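Alpha/beta hydrolase (Novosphingobium aromaticivorans, PDB 3BWX) is probably a hydrolase of the alpha/beta-hydrolase fold and binds calcium ions in the crystal. Local coordinates at residues A[258-263]-A[269-274]; A[232-237]-A[244-249]; A[98-103]-A[279-284]; A[125-130]-A[220-225]. The protein carries 1 engineered substitution. All blocks are in the same frame, centred on the assembly; numbering follows the deposited sequence.

Contact 1 of 4, residues A[258-263]-A[269-274]; sequences VTLPRI and LDEPES. With EDO (1,2-ethanediol), chain F; EDO (1,2-ethanediol), chain H.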
loop_
_atom_site.group_PDB
_atom_site.type_symbol
_atom_site.label_atom_id
_atom_site.label_comp_id
_atom_site.label_asym_id
_atom_site.label_seq_id
_atom_site.Cartn_x
_atom_site.Cartn_y
_atom_site.Cartn_z
ATOM N N VAL A 258 3.835 -7.538 -14.819
ATOM C CA VAL A 258 5.306 -7.534 -14.651
ATOM C C VAL A 258 5.667 -8.338 -13.424
ATOM O O VAL A 258 5.177 -8.062 -12.328
ATOM C CB VAL A 258 5.848 -6.096 -14.598
ATOM C CG1 VAL A 258 7.349 -6.102 -14.235
ATOM C CG2 VAL A 258 5.514 -5.345 -15.904
ATOM N N THR A 259 6.508 -9.343 -13.600
ATOM C CA THR A 259 6.983 -10.128 -12.479
ATOM C C THR A 259 8.408 -9.707 -12.147
ATOM O O THR A 259 9.257 -9.664 -13.029
ATOM C CB THR A 259 6.938 -11.625 -12.795
ATOM O OG1 THR A 259 5.566 -12.016 -13.037
ATOM C CG2 THR A 259 7.559 -12.447 -11.635
ATOM N N LEU A 260 8.652 -9.402 -10.870
ATOM C CA LEU A 260 9.950 -8.958 -10.342
ATOM C C LEU A 260 10.737 -10.173 -9.905
ATOM O O LEU A 260 10.311 -10.918 -9.027
ATOM C CB LEU A 260 9.790 -7.959 -9.189
ATOM C CG LEU A 260 9.391 -6.509 -9.448
ATOM C CD1 LEU A 260 10.375 -5.827 -10.488
ATOM C CD2 LEU A 260 7.945 -6.399 -9.844
ATOM N N PRO A 261 11.883 -10.416 -10.551
ATOM C CA PRO A 261 12.675 -11.615 -10.166
ATOM C C PRO A 261 13.185 -11.638 -8.730
ATOM O O PRO A 261 13.586 -10.588 -8.191
ATOM C CB PRO A 261 13.866 -11.573 -11.136
ATOM C CG PRO A 261 13.389 -10.731 -12.276
ATOM C CD PRO A 261 12.461 -9.696 -11.690
ATOM N N ARG A 262 13.144 -12.822 -8.119
ATOM C CA ARG A 262 13.794 -13.101 -6.831
ATOM C C ARG A 262 13.259 -12.286 -5.646
ATOM O O ARG A 262 13.960 -12.108 -4.653
ATOM C CB ARG A 262 15.315 -12.910 -6.935
ATOM C CG ARG A 262 15.889 -13.735 -8.070
ATOM C CD ARG A 262 17.309 -14.264 -7.882
ATOM N NE ARG A 262 17.948 -14.126 -6.567
ATOM C CZ ARG A 262 18.136 -15.131 -5.704
ATOM N NH1 ARG A 262 17.737 -16.361 -5.984
ATOM N NH2 ARG A 262 18.748 -14.912 -4.552
ATOM N N ILE A 263 12.038 -11.785 -5.742
ATOM C CA ILE A 263 11.453 -11.136 -4.604
ATOM C C ILE A 263 10.022 -11.608 -4.442
ATOM O O ILE A 263 9.383 -12.054 -5.393
ATOM C CB ILE A 263 11.534 -9.577 -4.646
ATOM C CG1 ILE A 263 10.647 -8.988 -5.713
ATOM C CG2 ILE A 263 12.965 -9.021 -4.800
ATOM C CD1 ILE A 263 10.668 -7.445 -5.698
ATOM N N LEU A 269 8.603 -1.129 -5.249
ATOM C CA LEU A 269 8.400 -0.153 -6.326
ATOM C C LEU A 269 9.636 0.718 -6.567
ATOM O O LEU A 269 9.589 1.676 -7.365
ATOM C CB LEU A 269 7.134 0.705 -6.049
ATOM C CG LEU A 269 5.867 -0.093 -5.748
ATOM C CD1 LEU A 269 4.681 0.812 -5.509
ATOM C CD2 LEU A 269 5.544 -1.114 -6.831
ATOM N N ASP A 270 10.726 0.415 -5.863
ATOM C CA ASP A 270 12.046 1.046 -6.127
ATOM C C ASP A 270 12.945 0.233 -7.080
ATOM O O ASP A 270 14.013 0.691 -7.481
ATOM C CB ASP A 270 12.802 1.327 -4.833
ATOM C CG ASP A 270 12.029 2.196 -3.859
ATOM O OD1 ASP A 270 11.146 3.017 -4.245
ATOM O OD2 ASP A 270 12.318 2.032 -2.675
ATOM N N GLU A 271 12.526 -0.987 -7.398
ATOM C CA GLU A 271 13.205 -1.779 -8.425
ATOM C C GLU A 271 13.146 -1.094 -9.793
ATOM O O GLU A 271 12.090 -0.563 -10.174
ATOM C CB GLU A 271 12.544 -3.158 -8.594
ATOM C CG GLU A 271 12.396 -3.990 -7.321
ATOM C CD GLU A 271 11.216 -3.644 -6.423
ATOM O OE1 GLU A 271 10.266 -2.950 -6.852
ATOM O OE2 GLU A 271 11.260 -4.139 -5.265
ATOM N N PRO A 272 14.265 -1.084 -10.530
ATOM C CA PRO A 272 14.200 -0.465 -11.853
ATOM C C PRO A 272 13.061 -0.936 -12.747
ATOM O O PRO A 272 12.403 -0.116 -13.430
ATOM C CB PRO A 272 15.536 -0.828 -12.478
ATOM C CG PRO A 272 16.455 -0.924 -11.273
ATOM C CD PRO A 272 15.622 -1.573 -10.223
ATOM N N GLU A 273 12.820 -2.242 -12.739
ATOM C CA GLU A 273 11.748 -2.793 -13.554
ATOM C C GLU A 273 10.353 -2.273 -13.087
ATOM O O GLU A 273 9.447 -2.114 -13.916
ATOM C CB GLU A 273 11.813 -4.305 -13.564
ATOM C CG GLU A 273 12.995 -4.804 -14.391
ATOM C CD GLU A 273 13.498 -6.195 -14.059
ATOM O OE1 GLU A 273 12.929 -6.899 -13.183
ATOM O OE2 GLU A 273 14.486 -6.588 -14.706
ATOM N N SER A 274 10.170 -2.083 -11.773
ATOM C CA SER A 274 8.918 -1.566 -11.255
ATOM C C SER A 274 8.742 -0.131 -11.681
ATOM O O SER A 274 7.648 0.292 -12.063
ATOM C CB SER A 274 8.899 -1.615 -9.717
ATOM O OG SER A 274 8.959 -2.960 -9.227
HETATM C C1 EDO F . 15.250 -2.749 -3.984
HETATM O O1 EDO F . 13.900 -2.324 -3.773
HETATM C C2 EDO F . 15.690 -2.312 -5.348
HETATM O O2 EDO F . 16.034 -0.933 -5.213
HETATM C C1 EDO H . 13.722 -0.461 -0.537
HETATM O O1 EDO H . 14.106 0.682 -1.337
HETATM C C2 EDO H . 14.941 -1.169 0.063
HETATM O O2 EDO H . 15.704 -1.713 -1.026
HETATM O O HOH W 1 10.617 -7.640 -14.287
#
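Leu-260 packs its CD1 methyl against the aliphatic CB atoms of Glu-271 and Glu-273, the latter at 3.7 Å, and against Ser-274 OG. Glu-273, extended beyond CG, reaches to the ring of Pro-261, OE1 3.2 Å from Pro-261 CD. Farther along, a methyl meets a carboxylate oxygen: Ile-263 CD1 lies 3.4 Å from Glu-271 OE2, the two side chains coming from opposite directions.

The polar links are a water that donates to both Glu-273 OE1 and Thr-259 O, and the bonds of Glu-271, the N-cap residue. Its bend at chi2 (81°) folds the carboxylate back: OE1 accepts a 2.7 Å bond from Ser-274 OG, on the anti side and 31° out of plane, and a weak one from Leu-269 N, while OE2 takes Thr-268 N. With an alanine here, Ser-274 OG and the amides of Leu-269 and Thr-268 would probably lose this acceptor, and the methyl of Ile-263 its neighbour.

The contact joins the edge strand 255-260 of the alpha/beta-hydrolase sheet, through the type II turn from Leu-260 to Ile-263, to the capped start of helix 272-282. Behind it, Val-258 bonds to the backbone of Val-232 and Arg-234, and Leu-260 to Arg-234 and Glu-236, while Leu-269 packs against Leu-48 of helix 46-52.

Contact 2 of 4, residues A[232-237]-A[244-249]; sequences VLRGET and QTAAKM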
loop_
_atom_site.group_PDB
_atom_site.type_symbol
_atom_site.label_atom_id
_atom_site.label_comp_id
_atom_site.label_asym_id
_atom_site.label_seq_id
_atom_site.Cartn_x
_atom_site.Cartn_y
_atom_site.Cartn_z
ATOM N N VAL A 232 -0.331 -4.832 -13.250
ATOM C CA VAL A 232 -0.213 -5.729 -12.115
ATOM C C VAL A 232 1.265 -6.065 -11.920
ATOM O O VAL A 232 1.896 -6.591 -12.844
ATOM C CB VAL A 232 -1.031 -7.002 -12.291
ATOM C CG1 VAL A 232 -0.915 -7.872 -11.029
ATOM C CG2 VAL A 232 -2.471 -6.696 -12.554
ATOM N N LEU A 233 1.832 -5.748 -10.779
ATOM C CA LEU A 233 3.167 -6.159 -10.396
ATOM C C LEU A 233 3.061 -7.381 -9.488
ATOM O O LEU A 233 2.227 -7.472 -8.592
ATOM C CB LEU A 233 3.923 -4.998 -9.668
ATOM C CG LEU A 233 4.221 -3.739 -10.511
ATOM C CD1 LEU A 233 4.576 -2.522 -9.669
ATOM C CD2 LEU A 233 5.314 -4.018 -11.551
ATOM N N ARG A 234 3.943 -8.338 -9.661
ATOM C CA ARG A 234 3.967 -9.532 -8.837
ATOM C C ARG A 234 5.418 -9.835 -8.459
ATOM O O ARG A 234 6.294 -9.855 -9.340
ATOM C CB ARG A 234 3.386 -10.750 -9.603
ATOM C CG ARG A 234 3.384 -11.979 -8.756
ATOM C CD ARG A 234 2.913 -13.218 -9.451
ATOM N NE ARG A 234 3.099 -14.262 -8.455
ATOM C CZ ARG A 234 4.108 -15.127 -8.370
ATOM N NH1 ARG A 234 5.008 -15.270 -9.351
ATOM N NH2 ARG A 234 4.190 -15.923 -7.326
ATOM N N GLY A 235 5.666 -10.141 -7.184
ATOM C CA GLY A 235 6.925 -10.731 -6.806
ATOM C C GLY A 235 7.000 -12.186 -7.248
ATOM O O GLY A 235 6.077 -12.936 -6.948
ATOM N N GLU A 236 8.101 -12.580 -7.904
ATOM C CA GLU A 236 8.250 -13.933 -8.424
ATOM C C GLU A 236 7.919 -15.006 -7.379
ATOM O O GLU A 236 7.315 -16.043 -7.705
ATOM C CB GLU A 236 9.672 -14.121 -8.892
ATOM C CG GLU A 236 9.919 -15.491 -9.537
ATOM C CD GLU A 236 11.264 -15.540 -10.218
ATOM O OE1 GLU A 236 12.256 -15.226 -9.530
ATOM O OE2 GLU A 236 11.298 -15.890 -11.413
ATOM N N THR A 237 8.294 -14.753 -6.126
ATOM C CA THR A 237 8.119 -15.718 -5.050
ATOM C C THR A 237 6.980 -15.387 -4.081
ATOM O O THR A 237 6.887 -15.944 -2.986
ATOM C CB THR A 237 9.430 -15.928 -4.258
ATOM O OG1 THR A 237 9.684 -14.807 -3.417
ATOM C CG2 THR A 237 10.604 -16.115 -5.204
ATOM N N GLN A 244 -0.302 -18.249 -11.094
ATOM C CA GLN A 244 -1.518 -18.642 -11.775
ATOM C C GLN A 244 -2.588 -17.539 -11.760
ATOM O O GLN A 244 -3.183 -17.221 -12.786
ATOM C CB GLN A 244 -2.069 -19.950 -11.172
ATOM C CG GLN A 244 -2.854 -20.728 -12.188
ATOM C CD GLN A 244 -3.560 -21.984 -11.648
ATOM O OE1 GLN A 244 -3.031 -22.727 -10.830
ATOM N NE2 GLN A 244 -4.770 -22.211 -12.132
ATOM N N THR A 245 -2.832 -16.960 -10.590
ATOM C CA THR A 245 -3.822 -15.886 -10.454
ATOM C C THR A 245 -3.422 -14.647 -11.269
ATOM O O THR A 245 -4.244 -14.008 -11.960
ATOM C CB THR A 245 -3.993 -15.513 -8.964
ATOM O OG1 THR A 245 -4.497 -16.652 -8.226
ATOM C CG2 THR A 245 -4.930 -14.335 -8.816
ATOM N N ALA A 246 -2.142 -14.312 -11.198
ATOM C CA ALA A 246 -1.578 -13.194 -11.991
ATOM C C ALA A 246 -1.747 -13.406 -13.490
ATOM O O ALA A 246 -2.111 -12.490 -14.188
ATOM C CB ALA A 246 -0.108 -12.916 -11.622
ATOM N N ALA A 247 -1.505 -14.617 -13.988
ATOM C CA ALA A 247 -1.703 -14.891 -15.432
ATOM C C ALA A 247 -3.192 -14.779 -15.807
ATOM O O ALA A 247 -3.511 -14.243 -16.858
ATOM C CB ALA A 247 -1.135 -16.243 -15.834
ATOM N N LYS A 248 -4.092 -15.212 -14.927
ATOM C CA LYS A 248 -5.530 -14.970 -15.135
ATOM C C LYS A 248 -5.884 -13.482 -15.189
ATOM O O LYS A 248 -6.619 -13.056 -16.055
ATOM C CB LYS A 248 -6.368 -15.730 -14.106
ATOM C CG LYS A 248 -6.402 -17.224 -14.325
ATOM C CD LYS A 248 -6.856 -17.927 -13.064
ATOM C CE LYS A 248 -7.167 -19.409 -13.331
ATOM N NZ LYS A 248 -7.734 -20.048 -12.111
HETATM N N MSE A 249 -5.331 -12.691 -14.267
HETATM C CA MSE A 249 -5.485 -11.231 -14.309
HETATM C C MSE A 249 -4.989 -10.660 -15.652
HETATM O O MSE A 249 -5.682 -9.859 -16.324
HETATM C CB MSE A 249 -4.749 -10.592 -13.107
HETATM C CG MSE A 249 -5.375 -10.933 -11.763
HETATM SE SE MSE A 249 -4.137 -10.644 -10.313
HETATM C CE MSE A 249 -4.494 -8.775 -9.941
#
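Val-232 with Met-249, and Arg-234 with Ala-246, form a small, buried, side-chain-only packing of helix 243-250 on strand 230-235 of the central sheet. Met-249 is present as selenomethionine, and its terminal methyl does the touching: CE lies 3.8 Å from Val-232 CG1 and 3.9 Å from Val-232 CG2, so both branches of the valine grip a single methyl. The two side chains cross at about a right angle. The selenomethionine chain runs nearly straight to its selenium and then turns at chi3 (88°), which brings CE against the valine.

One helical turn earlier, Ala-246 CB rests on Arg-234 CD at 3.7 Å. Strand and helix here are the first two elements of a beta-alpha-beta crossover that continues into strand 255-260, a parallel neighbour in the sheet, and Ala-246 also touches Leu-257 of that strand.

Arg-234 is extended from CG to NE, with CG anti to the backbone N (chi1 -179°), so its aliphatic stem lies against the alanine while the guanidinium carries on to the connecting loop. There NE bonds to Leu-241 O, and both NH1 and NH2 make weak bonds to Glu-236 O. On its other flanks Met-249 packs against Trp-219 and Phe-222 of helix 219-225 and against Leu-127 of strand 122-128.

Contact 3 of 4, residues A[98-103]-A[279-284]; sequences RFVAIG and GRLLER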
loop_
_atom_site.group_PDB
_atom_site.type_symbol
_atom_site.label_atom_id
_atom_site.label_comp_id
_atom_site.label_asym_id
_atom_site.label_seq_id
_atom_site.Cartn_x
_atom_site.Cartn_y
_atom_site.Cartn_z
ATOM N N ARG A 98 -11.095 12.288 -10.539
ATOM C CA ARG A 98 -10.416 11.283 -11.373
ATOM C C ARG A 98 -8.987 11.203 -10.899
ATOM O O ARG A 98 -8.388 12.228 -10.594
ATOM C CB ARG A 98 -10.442 11.757 -12.784
ATOM C CG ARG A 98 -10.040 10.773 -13.780
ATOM C CD ARG A 98 -10.372 11.308 -15.160
ATOM N NE ARG A 98 -10.126 10.295 -16.155
ATOM C CZ ARG A 98 -9.118 10.268 -17.024
ATOM N NH1 ARG A 98 -8.180 11.221 -17.074
ATOM N NH2 ARG A 98 -9.054 9.236 -17.859
ATOM N N PHE A 99 -8.432 10.001 -10.830
ATOM C CA PHE A 99 -7.105 9.799 -10.241
ATOM C C PHE A 99 -6.493 8.513 -10.709
ATOM O O PHE A 99 -7.185 7.597 -11.162
ATOM C CB PHE A 99 -7.144 9.815 -8.688
ATOM C CG PHE A 99 -8.120 8.809 -8.071
ATOM C CD1 PHE A 99 -9.462 9.069 -8.046
ATOM C CD2 PHE A 99 -7.684 7.598 -7.553
ATOM C CE1 PHE A 99 -10.371 8.147 -7.469
ATOM C CE2 PHE A 99 -8.584 6.690 -6.992
ATOM C CZ PHE A 99 -9.922 6.969 -6.969
ATOM N N VAL A 100 -5.167 8.459 -10.623
ATOM C CA VAL A 100 -4.422 7.203 -10.774
ATOM C C VAL A 100 -4.293 6.608 -9.389
ATOM O O VAL A 100 -4.106 7.346 -8.396
ATOM C CB VAL A 100 -3.036 7.462 -11.411
ATOM C CG1 VAL A 100 -2.173 6.202 -11.386
ATOM C CG2 VAL A 100 -3.201 8.089 -12.835
ATOM N N ALA A 101 -4.477 5.299 -9.299
ATOM C CA ALA A 101 -4.382 4.600 -8.026
ATOM C C ALA A 101 -3.230 3.612 -8.090
ATOM O O ALA A 101 -3.175 2.769 -9.016
ATOM C CB ALA A 101 -5.716 3.875 -7.715
ATOM N N ILE A 102 -2.303 3.662 -7.129
ATOM C CA ILE A 102 -1.213 2.676 -6.971
ATOM C C ILE A 102 -1.428 2.026 -5.611
ATOM O O ILE A 102 -1.247 2.697 -4.632
ATOM C CB ILE A 102 0.198 3.323 -7.052
ATOM C CG1 ILE A 102 0.396 4.023 -8.395
ATOM C CG2 ILE A 102 1.234 2.236 -6.742
ATOM C CD1 ILE A 102 1.792 4.648 -8.606
ATOM N N GLY A 103 -1.805 0.742 -5.547
ATOM C CA GLY A 103 -2.193 0.095 -4.298
ATOM C C GLY A 103 -1.399 -1.170 -4.027
ATOM O O GLY A 103 -1.340 -2.081 -4.887
ATOM N N GLY A 279 6.006 3.788 -15.195
ATOM C CA GLY A 279 6.111 4.799 -16.238
ATOM C C GLY A 279 5.285 4.427 -17.463
ATOM O O GLY A 279 4.604 5.253 -18.044
ATOM N N ARG A 280 5.332 3.170 -17.878
ATOM C CA ARG A 280 4.527 2.711 -19.016
ATOM C C ARG A 280 3.043 2.837 -18.747
ATOM O O ARG A 280 2.274 3.223 -19.639
ATOM C CB ARG A 280 4.858 1.291 -19.382
ATOM C CG ARG A 280 6.278 1.088 -19.912
ATOM C CD ARG A 280 6.445 -0.320 -20.565
ATOM N NE ARG A 280 6.169 -1.441 -19.652
ATOM C CZ ARG A 280 7.055 -1.924 -18.787
ATOM N NH1 ARG A 280 8.263 -1.402 -18.780
ATOM N NH2 ARG A 280 6.755 -2.920 -17.968
ATOM N N LEU A 281 2.655 2.551 -17.514
ATOM C CA LEU A 281 1.222 2.616 -17.087
ATOM C C LEU A 281 0.748 4.042 -17.127
ATOM O O LEU A 281 -0.290 4.362 -17.698
ATOM C CB LEU A 281 1.036 1.924 -15.739
ATOM C CG LEU A 281 -0.338 1.909 -15.059
ATOM C CD1 LEU A 281 -0.751 3.233 -14.346
ATOM C CD2 LEU A 281 -1.380 1.510 -16.107
ATOM N N LEU A 282 1.598 4.927 -16.626
ATOM C CA LEU A 282 1.254 6.352 -16.540
ATOM C C LEU A 282 1.099 6.982 -17.930
ATOM O O LEU A 282 0.347 7.964 -18.090
ATOM C CB LEU A 282 2.289 7.136 -15.715
ATOM C CG LEU A 282 2.223 6.825 -14.218
ATOM C CD1 LEU A 282 3.430 7.439 -13.437
ATOM C CD2 LEU A 282 0.878 7.272 -13.645
ATOM N N GLU A 283 1.797 6.442 -18.939
ATOM C CA GLU A 283 1.628 6.923 -20.334
ATOM C C GLU A 283 0.257 6.633 -20.885
ATOM O O GLU A 283 -0.135 7.247 -21.869
ATOM C CB GLU A 283 2.644 6.310 -21.274
ATOM C CG GLU A 283 4.035 6.680 -20.957
ATOM C CD GLU A 283 5.023 6.125 -21.939
ATOM O OE1 GLU A 283 4.974 4.900 -22.238
ATOM O OE2 GLU A 283 5.870 6.920 -22.402
ATOM N N ARG A 284 -0.500 5.734 -20.269
ATOM C CA ARG A 284 -1.779 5.282 -20.796
ATOM C C ARG A 284 -2.880 6.132 -20.202
ATOM O O ARG A 284 -4.027 5.960 -20.537
ATOM C CB ARG A 284 -1.983 3.795 -20.482
ATOM C CG ARG A 284 -0.963 2.880 -21.152
ATOM C CD ARG A 284 -0.919 1.503 -20.514
ATOM N NE ARG A 284 -2.182 0.836 -20.735
ATOM C CZ ARG A 284 -2.576 -0.293 -20.129
ATOM N NH1 ARG A 284 -1.798 -0.954 -19.264
ATOM N NH2 ARG A 284 -3.762 -0.783 -20.445
#
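Val-100 meets Leu-282 and Leu-281 where the C-terminal helix 272-282 packs across the central sheet of the alpha/beta-hydrolase fold. Strand 99-104 lies inside that sheet, between strands 32-35 and 122-128, and leads into a GxSxG sequence at Gly-103 that is consistent with a nucleophile elbow. The interface is wholly apolar, and the interaction is van der Waals contact alone.

Val-100 has the most surface buried, and its CG1 branch serves both leucines. With CG1 anti to the backbone N (chi1 172°), this methyl faces the helix, where both leucines reach it. Leu-282 is the next in buried surface. With CG beside the backbone N (chi1 -71°), its first bond does not head for the strand, yet the fork beyond brings CD2 across to Val-100 CG1. The valine and this leucine cross at about a right angle, so methyl meets methyl and the chains do not run alongside each other.

Leu-281 buries less here; it also covers Ala-124 and Val-126 on the adjoining strand, so two consecutive leucines of the helix are spread over two neighbouring strands. Leu-282 in turn packs on Leu-52 of helix 46-52 and on Trp-56. Val-100 is further covered by Val-285 at the C terminus and by Val-32. The closest approach of the contact is Val-100 CG1 to Leu-282 CD2 at 3.9 Å, with Leu-281 CD1 more loosely placed at 4.4 Å from the same Val-100 CG1.

Contact 4 of 4, residues A[125-130]-A[220-225]; sequences AVLNDV and PLFDAL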
loop_
_atom_site.group_PDB
_atom_site.type_symbol
_atom_site.label_atom_id
_atom_site.label_comp_id
_atom_site.label_asym_id
_atom_site.label_seq_id
_atom_site.Cartn_x
_atom_site.Cartn_y
_atom_site.Cartn_z
ATOM N N ALA A 125 -4.405 2.419 -13.093
ATOM C CA ALA A 125 -4.128 1.833 -11.806
ATOM C C ALA A 125 -2.959 0.835 -11.882
ATOM O O ALA A 125 -2.645 0.246 -12.915
ATOM C CB ALA A 125 -5.354 1.163 -11.202
ATOM N N VAL A 126 -2.369 0.640 -10.715
ATOM C CA VAL A 126 -1.331 -0.320 -10.474
ATOM C C VAL A 126 -1.725 -1.129 -9.268
ATOM O O VAL A 126 -1.997 -0.538 -8.235
ATOM C CB VAL A 126 0.020 0.382 -10.185
ATOM C CG1 VAL A 126 1.129 -0.691 -9.872
ATOM C CG2 VAL A 126 0.445 1.303 -11.331
ATOM N N LEU A 127 -1.760 -2.453 -9.395
ATOM C CA LEU A 127 -1.981 -3.374 -8.275
ATOM C C LEU A 127 -0.625 -3.988 -7.983
ATOM O O LEU A 127 -0.036 -4.658 -8.840
ATOM C CB LEU A 127 -3.002 -4.471 -8.581
ATOM C CG LEU A 127 -4.484 -4.095 -8.698
ATOM C CD1 LEU A 127 -5.294 -5.333 -9.139
ATOM C CD2 LEU A 127 -5.007 -3.517 -7.352
ATOM N N ASN A 128 -0.119 -3.745 -6.800
ATOM C CA ASN A 128 1.192 -4.255 -6.422
ATOM C C ASN A 128 1.045 -5.459 -5.517
ATOM O O ASN A 128 0.758 -5.364 -4.316
ATOM C CB ASN A 128 2.018 -3.196 -5.773
ATOM C CG ASN A 128 3.384 -3.683 -5.373
ATOM O OD1 ASN A 128 3.956 -4.588 -5.993
ATOM N ND2 ASN A 128 3.941 -3.048 -4.368
ATOM N N ASP A 129 1.216 -6.612 -6.146
ATOM C CA ASP A 129 1.293 -7.929 -5.483
ATOM C C ASP A 129 0.043 -8.280 -4.701
ATOM O O ASP A 129 0.082 -8.750 -3.553
ATOM C CB ASP A 129 2.578 -8.124 -4.652
ATOM C CG ASP A 129 2.992 -9.594 -4.551
ATOM O OD1 ASP A 129 3.308 -10.141 -5.595
ATOM O OD2 ASP A 129 2.929 -10.198 -3.463
ATOM N N VAL A 130 -1.090 -7.999 -5.301
ATOM C CA VAL A 130 -2.345 -8.395 -4.737
ATOM C C VAL A 130 -3.312 -8.625 -5.891
ATOM O O VAL A 130 -3.222 -7.984 -6.935
ATOM C CB VAL A 130 -2.858 -7.379 -3.741
ATOM C CG1 VAL A 130 -3.121 -6.030 -4.394
ATOM C CG2 VAL A 130 -4.032 -7.967 -2.972
ATOM N N PRO A 220 -15.146 -10.089 -9.568
ATOM C CA PRO A 220 -15.919 -8.960 -10.101
ATOM C C PRO A 220 -15.317 -7.602 -9.815
ATOM O O PRO A 220 -15.399 -6.723 -10.652
ATOM C CB PRO A 220 -17.275 -9.109 -9.370
ATOM C CG PRO A 220 -17.396 -10.574 -9.155
ATOM C CD PRO A 220 -15.997 -10.964 -8.741
ATOM N N LEU A 221 -14.692 -7.435 -8.652
ATOM C CA LEU A 221 -14.045 -6.170 -8.298
ATOM C C LEU A 221 -12.778 -5.984 -9.181
ATOM O O LEU A 221 -12.500 -4.905 -9.700
ATOM C CB LEU A 221 -13.683 -6.129 -6.813
ATOM C CG LEU A 221 -14.840 -6.231 -5.826
ATOM C CD1 LEU A 221 -14.264 -6.380 -4.430
ATOM C CD2 LEU A 221 -15.706 -4.997 -5.877
ATOM N N PHE A 222 -12.030 -7.047 -9.384
ATOM C CA PHE A 222 -10.877 -6.958 -10.261
ATOM C C PHE A 222 -11.305 -6.599 -11.664
ATOM O O PHE A 222 -10.753 -5.727 -12.329
ATOM C CB PHE A 222 -10.106 -8.291 -10.273
ATOM C CG PHE A 222 -9.057 -8.338 -11.347
ATOM C CD1 PHE A 222 -7.828 -7.687 -11.194
ATOM C CD2 PHE A 222 -9.316 -8.947 -12.563
ATOM C CE1 PHE A 222 -6.916 -7.611 -12.240
ATOM C CE2 PHE A 222 -8.400 -8.856 -13.600
ATOM C CZ PHE A 222 -7.199 -8.237 -13.428
ATOM N N ASP A 223 -12.342 -7.283 -12.115
ATOM C CA ASP A 223 -12.759 -7.106 -13.507
ATOM C C ASP A 223 -13.237 -5.700 -13.788
ATOM O O ASP A 223 -12.944 -5.139 -14.868
ATOM C CB ASP A 223 -13.782 -8.159 -13.908
ATOM C CG ASP A 223 -13.136 -9.398 -14.454
ATOM O OD1 ASP A 223 -12.333 -9.242 -15.400
ATOM O OD2 ASP A 223 -13.423 -10.529 -14.005
ATOM N N ALA A 224 -13.895 -5.071 -12.815
ATOM C CA ALA A 224 -14.316 -3.702 -13.003
ATOM C C ALA A 224 -13.098 -2.780 -13.097
ATOM O O ALA A 224 -13.039 -1.904 -13.952
ATOM C CB ALA A 224 -15.269 -3.251 -11.892
ATOM N N LEU A 225 -12.128 -2.988 -12.211
ATOM C CA LEU A 225 -10.862 -2.252 -12.309
ATOM C C LEU A 225 -10.142 -2.453 -13.649
ATOM O O LEU A 225 -9.599 -1.501 -14.226
ATOM C CB LEU A 225 -9.909 -2.605 -11.144
ATOM C CG LEU A 225 -8.578 -1.849 -11.032
ATOM C CD1 LEU A 225 -8.756 -0.317 -10.879
ATOM C CD2 LEU A 225 -7.777 -2.379 -9.867
#
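Leu-225 and Phe-222 of helix 219-225 settle on Ala-125 and Leu-127, on one face of the central sheet of the alpha/beta-hydrolase fold. The helix runs roughly against strand 122-128, at 142°, and the axes of the two short segments approach to 11.3 Å.

The small Ala-125 leaves a shallow dip beside the taller Leu-127, and Leu-225 fills it. With CG anti to the backbone N (chi1 -176°), Leu-225 extends straight at the strand and divides its two methyls: CD1 drops onto Ala-125 CB at 3.7 Å, while CD2 meets the fork of Leu-127 tip to tip, about 3.9 Å from Leu-127 CG, CD1 and CD2 alike. Leu-127 is thus the bump, flanked on one side by Leu-225 and on another by the Phe-222 ring. A glycine in place of this leucine would probably open a gap beneath Leu-225 CD2 and take away the methyl at the edge of the Phe-222 ring.

Met-112 of helix 106-117 touches both Leu-127 and Leu-225, and Pro-132 and Leu-230 touch Phe-222, so neighbouring parts of the fold close around the cluster. The ring offers its edge: Leu-127 CD1 lies near the ring plane, 4.0 Å from Phe-222 CD1.

Following the chain, residues 98-103 open contact 3, which closes only at 279-284, near the C terminus. The other three contacts all nest inside that long loop, one after another, and none cross. Contact 4 opens at 125-130 and closes at 220-225; contact 2 follows as a short closure between 232-237 and 244-249; contact 1 then joins 258-263 to 269-274. All four reach the same central sheet, across the adjacent strands 99-104, 122-128, 230-235 and 255-260. Contacts 2 and 4 fix helices 243-250 and 219-225 on one face, whereas contacts 1 and 3 hold the beginning and end of helix 272-282 on the other.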